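Local atomic coordinates of minor fimbrium subunit Mfa5 (Porphyromonas gingivalis ATCC 33277, PDB entry 6TO1), a protein that serves as an accessory subunit of the minor (Mfa1) fimbriae, surface pili that mediate biofilm formation and adhesion to host cells and other oral bacteria. Residues Pro419-Val432 against Thr442-Trp454. Sequence-based numbering, arbitrary orientation.
Sequences PGFIVKNLTQSGDV and TVHYDVSTKKLTW
At the edge of what appears to be a beta sandwich, G430 pairs antiparallel with Y445, a worked example of a segment passing from one sheet to the other. Strand 421-423 belongs to the sheet that includes strand 463-473, whose Y469 is touched by both V423 and L452; after a type II turn from V423 to L426, strand 430-431 becomes the outermost strand beside the 442-446/451-455 hairpin. G430 and Y445 form a hydrogen-bonded pair, in which G430 N to Y445 O and Y445 N to G430 O are both 3.0 Å. V432 N continues the pairing to V443 O at 2.9 Å.

Between the layers, L426 sets CD1 over one face of the Y445 ring, 3.7 Å from its centroid, a CH-pi contact. V432 CG1 packs on Y445 CB at 3.6 Å, while its CG2 turns to V443 CG1. With CG anti to the backbone N (chi1 -173°), Y445 carries its hydroxyl across to a water that also takes the V423 N-H.

Two polar contacts flank these apolar ones. S429 OG accepts a nearly straight hydrogen bond from V447 N (N-H...O 176°). At the other end, the K450 chain bends at chi3 (69°), and NZ, also bonded to A418 O, reaches F421 O at 2.7 Å and shares a water with G420 N.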
# COMPACT_ATOMS: atom_id res chain seq x y z
N PRO A 419 -30.48 11.77 -10.75
CA PRO A 419 -31.87 11.76 -11.22
C PRO A 419 -31.96 11.29 -12.66
O PRO A 419 -31.13 11.63 -13.51
CB PRO A 419 -32.32 13.22 -11.09
CG PRO A 419 -31.38 13.83 -10.14
CD PRO A 419 -30.06 13.09 -10.28
N GLY A 420 -33.00 10.52 -12.95
CA GLY A 420 -33.18 9.98 -14.27
C GLY A 420 -32.67 8.58 -14.46
O GLY A 420 -32.97 7.97 -15.49
N PHE A 421 -31.92 8.04 -13.50
CA PHE A 421 -31.34 6.71 -13.61
C PHE A 421 -31.71 5.85 -12.41
O PHE A 421 -31.79 6.34 -11.28
CB PHE A 421 -29.82 6.83 -13.79
CG PHE A 421 -29.47 7.60 -15.01
CD1 PHE A 421 -29.41 6.98 -16.25
CD2 PHE A 421 -29.29 8.97 -14.94
CE1 PHE A 421 -29.16 7.71 -17.38
CE2 PHE A 421 -29.04 9.71 -16.07
CZ PHE A 421 -28.96 9.08 -17.30
N ILE A 422 -31.98 4.58 -12.68
CA ILE A 422 -32.29 3.62 -11.64
C ILE A 422 -31.35 2.44 -11.75
O ILE A 422 -30.83 2.13 -12.83
CB ILE A 422 -33.76 3.17 -11.73
CG1 ILE A 422 -34.00 2.49 -13.07
CG2 ILE A 422 -34.70 4.37 -11.62
CD1 ILE A 422 -35.49 2.14 -13.27
N VAL A 423 -31.09 1.81 -10.62
CA VAL A 423 -30.15 0.71 -10.54
C VAL A 423 -30.93 -0.58 -10.74
O VAL A 423 -31.92 -0.84 -10.05
CB VAL A 423 -29.41 0.70 -9.19
CG1 VAL A 423 -28.40 -0.44 -9.19
CG2 VAL A 423 -28.69 2.01 -8.96
N LYS A 424 -30.49 -1.38 -11.70
CA LYS A 424 -31.16 -2.63 -12.01
C LYS A 424 -31.28 -3.48 -10.76
O LYS A 424 -30.32 -3.64 -10.01
CB LYS A 424 -30.36 -3.36 -13.09
CG LYS A 424 -30.97 -4.69 -13.55
CD LYS A 424 -30.14 -5.29 -14.67
CE LYS A 424 -30.71 -6.64 -15.16
NZ LYS A 424 -32.06 -6.48 -15.73
N ASN A 425 -32.50 -3.93 -10.49
CA ASN A 425 -32.88 -4.94 -9.51
C ASN A 425 -32.84 -4.46 -8.07
O ASN A 425 -32.99 -5.28 -7.15
CB ASN A 425 -32.02 -6.21 -9.62
CG ASN A 425 -32.32 -7.00 -10.87
OD1 ASN A 425 -33.41 -6.89 -11.43
ND2 ASN A 425 -31.35 -7.77 -11.33
N LEU A 426 -32.66 -3.17 -7.83
CA LEU A 426 -32.63 -2.65 -6.46
C LEU A 426 -34.01 -2.06 -6.18
O LEU A 426 -34.34 -0.96 -6.64
CB LEU A 426 -31.52 -1.63 -6.27
CG LEU A 426 -30.11 -2.13 -6.58
CD1 LEU A 426 -29.07 -1.21 -5.88
CD2 LEU A 426 -29.86 -3.57 -6.18
N THR A 427 -34.82 -2.81 -5.44
CA THR A 427 -36.19 -2.42 -5.14
C THR A 427 -36.39 -2.02 -3.69
O THR A 427 -37.34 -1.28 -3.40
CB THR A 427 -37.16 -3.56 -5.47
OG1 THR A 427 -36.86 -4.69 -4.64
CG2 THR A 427 -37.05 -3.95 -6.93
N GLN A 428 -35.55 -2.49 -2.77
CA GLN A 428 -35.70 -2.15 -1.37
C GLN A 428 -34.35 -1.87 -0.73
O GLN A 428 -33.30 -2.33 -1.19
CB GLN A 428 -36.43 -3.25 -0.60
CG GLN A 428 -35.85 -4.64 -0.79
CD GLN A 428 -36.64 -5.70 -0.04
OE1 GLN A 428 -37.34 -5.41 0.93
NE2 GLN A 428 -36.54 -6.94 -0.50
N SER A 429 -34.40 -1.11 0.36
CA SER A 429 -33.21 -0.80 1.12
C SER A 429 -32.67 -2.06 1.79
O SER A 429 -33.39 -3.03 2.05
CB SER A 429 -33.52 0.27 2.16
OG SER A 429 -34.00 1.46 1.56
N GLY A 430 -31.38 -2.03 2.08
CA GLY A 430 -30.73 -3.10 2.79
C GLY A 430 -29.48 -3.52 2.08
O GLY A 430 -28.91 -2.78 1.27
N ASP A 431 -29.05 -4.73 2.38
CA ASP A 431 -27.81 -5.27 1.84
C ASP A 431 -28.03 -5.69 0.39
O ASP A 431 -28.90 -6.53 0.11
CB ASP A 431 -27.36 -6.45 2.69
CG ASP A 431 -26.25 -7.21 2.06
OD1 ASP A 431 -25.30 -6.57 1.57
OD2 ASP A 431 -26.32 -8.45 2.04
N VAL A 432 -27.26 -5.11 -0.52
CA VAL A 432 -27.37 -5.44 -1.93
C VAL A 432 -26.09 -6.07 -2.46
O VAL A 432 -25.90 -6.16 -3.68
CB VAL A 432 -27.77 -4.20 -2.77
CG1 VAL A 432 -29.13 -3.68 -2.30
CG2 VAL A 432 -26.72 -3.08 -2.70
N THR A 442 -18.88 -5.06 1.47
CA THR A 442 -20.34 -5.17 1.38
C THR A 442 -20.94 -3.84 0.98
O THR A 442 -20.35 -2.78 1.20
CB THR A 442 -20.93 -5.62 2.72
OG1 THR A 442 -20.51 -4.72 3.76
CG2 THR A 442 -20.47 -7.03 3.08
N VAL A 443 -22.13 -3.89 0.37
CA VAL A 443 -22.79 -2.71 -0.16
C VAL A 443 -24.22 -2.63 0.37
O VAL A 443 -24.96 -3.61 0.32
CB VAL A 443 -22.78 -2.69 -1.70
CG1 VAL A 443 -23.42 -1.38 -2.19
CG2 VAL A 443 -21.36 -2.86 -2.25
N HIS A 444 -24.58 -1.46 0.86
CA HIS A 444 -25.91 -1.12 1.33
C HIS A 444 -26.54 -0.12 0.37
O HIS A 444 -25.87 0.74 -0.19
CB HIS A 444 -25.84 -0.49 2.72
CG HIS A 444 -27.16 -0.03 3.24
ND1 HIS A 444 -28.03 -0.87 3.91
CD2 HIS A 444 -27.76 1.18 3.20
CE1 HIS A 444 -29.11 -0.19 4.25
NE2 HIS A 444 -28.97 1.06 3.83
N TYR A 445 -27.85 -0.23 0.18
CA TYR A 445 -28.60 0.66 -0.69
C TYR A 445 -29.74 1.26 0.10
O TYR A 445 -30.45 0.54 0.82
CB TYR A 445 -29.14 -0.09 -1.91
CG TYR A 445 -29.79 0.81 -2.93
CD1 TYR A 445 -29.06 1.76 -3.61
CD2 TYR A 445 -31.15 0.69 -3.23
CE1 TYR A 445 -29.65 2.58 -4.55
CE2 TYR A 445 -31.75 1.51 -4.16
CZ TYR A 445 -30.99 2.45 -4.82
OH TYR A 445 -31.57 3.27 -5.76
N ASP A 446 -29.90 2.57 0.01
CA ASP A 446 -31.08 3.24 0.52
C ASP A 446 -31.96 3.65 -0.66
O ASP A 446 -31.57 4.49 -1.47
CB ASP A 446 -30.72 4.45 1.36
CG ASP A 446 -31.95 5.09 1.99
OD1 ASP A 446 -32.46 4.56 2.99
OD2 ASP A 446 -32.42 6.12 1.46
N VAL A 447 -33.18 3.10 -0.71
CA VAL A 447 -34.08 3.35 -1.84
C VAL A 447 -34.45 4.83 -1.92
O VAL A 447 -34.54 5.41 -3.01
CB VAL A 447 -35.34 2.48 -1.71
CG1 VAL A 447 -36.05 2.75 -0.39
CG2 VAL A 447 -36.27 2.74 -2.87
N SER A 448 -34.69 5.48 -0.78
CA SER A 448 -35.28 6.82 -0.84
C SER A 448 -34.28 7.86 -1.32
O SER A 448 -34.66 8.81 -2.00
CB SER A 448 -35.84 7.20 0.52
OG SER A 448 -34.89 6.97 1.55
N THR A 449 -33.00 7.70 -0.98
CA THR A 449 -31.99 8.65 -1.41
C THR A 449 -31.19 8.14 -2.60
O THR A 449 -30.32 8.87 -3.10
CB THR A 449 -31.03 8.96 -0.25
OG1 THR A 449 -30.43 7.75 0.23
CG2 THR A 449 -31.77 9.63 0.89
N LYS A 450 -31.45 6.92 -3.05
CA LYS A 450 -30.73 6.29 -4.15
C LYS A 450 -29.23 6.30 -3.88
O LYS A 450 -28.42 6.61 -4.74
CB LYS A 450 -31.05 6.96 -5.48
CG LYS A 450 -32.52 6.81 -5.87
CD LYS A 450 -32.87 7.74 -7.04
CE LYS A 450 -32.19 7.28 -8.32
NZ LYS A 450 -32.53 8.16 -9.45
N LYS A 451 -28.88 5.95 -2.65
CA LYS A 451 -27.51 6.06 -2.16
C LYS A 451 -26.95 4.66 -1.97
O LYS A 451 -27.50 3.86 -1.22
CB LYS A 451 -27.46 6.85 -0.86
CG LYS A 451 -26.04 7.05 -0.30
CD LYS A 451 -26.10 7.57 1.12
CE LYS A 451 -24.72 7.88 1.66
NZ LYS A 451 -24.84 8.32 3.08
N LEU A 452 -25.83 4.38 -2.63
CA LEU A 452 -25.08 3.15 -2.39
C LEU A 452 -23.98 3.49 -1.38
O LEU A 452 -23.31 4.52 -1.52
CB LEU A 452 -24.48 2.60 -3.67
CG LEU A 452 -25.47 2.04 -4.69
CD1 LEU A 452 -24.81 1.99 -6.07
CD2 LEU A 452 -25.97 0.68 -4.27
N THR A 453 -23.87 2.68 -0.33
CA THR A 453 -22.78 2.81 0.63
C THR A 453 -22.00 1.51 0.62
O THR A 453 -22.53 0.44 0.97
CB THR A 453 -23.29 3.15 2.02
OG1 THR A 453 -24.07 4.35 1.96
CG2 THR A 453 -22.13 3.39 2.98
N TRP A 454 -20.75 1.59 0.20
CA TRP A 454 -19.87 0.45 0.02
C TRP A 454 -18.84 0.47 1.14
O TRP A 454 -18.04 1.40 1.22
CB TRP A 454 -19.20 0.52 -1.35
CG TRP A 454 -18.15 -0.52 -1.61
CD1 TRP A 454 -17.99 -1.73 -0.99
CD2 TRP A 454 -17.12 -0.43 -2.60
NE1 TRP A 454 -16.92 -2.40 -1.55
CE2 TRP A 454 -16.36 -1.61 -2.52
CE3 TRP A 454 -16.76 0.56 -3.53
CZ2 TRP A 454 -15.27 -1.85 -3.35
CZ3 TRP A 454 -15.69 0.32 -4.37
CH2 TRP A 454 -14.95 -0.87 -4.27
O HOH W 1 -34.81 9.54 -10.92
O HOH W 2 -32.42 3.04 -8.19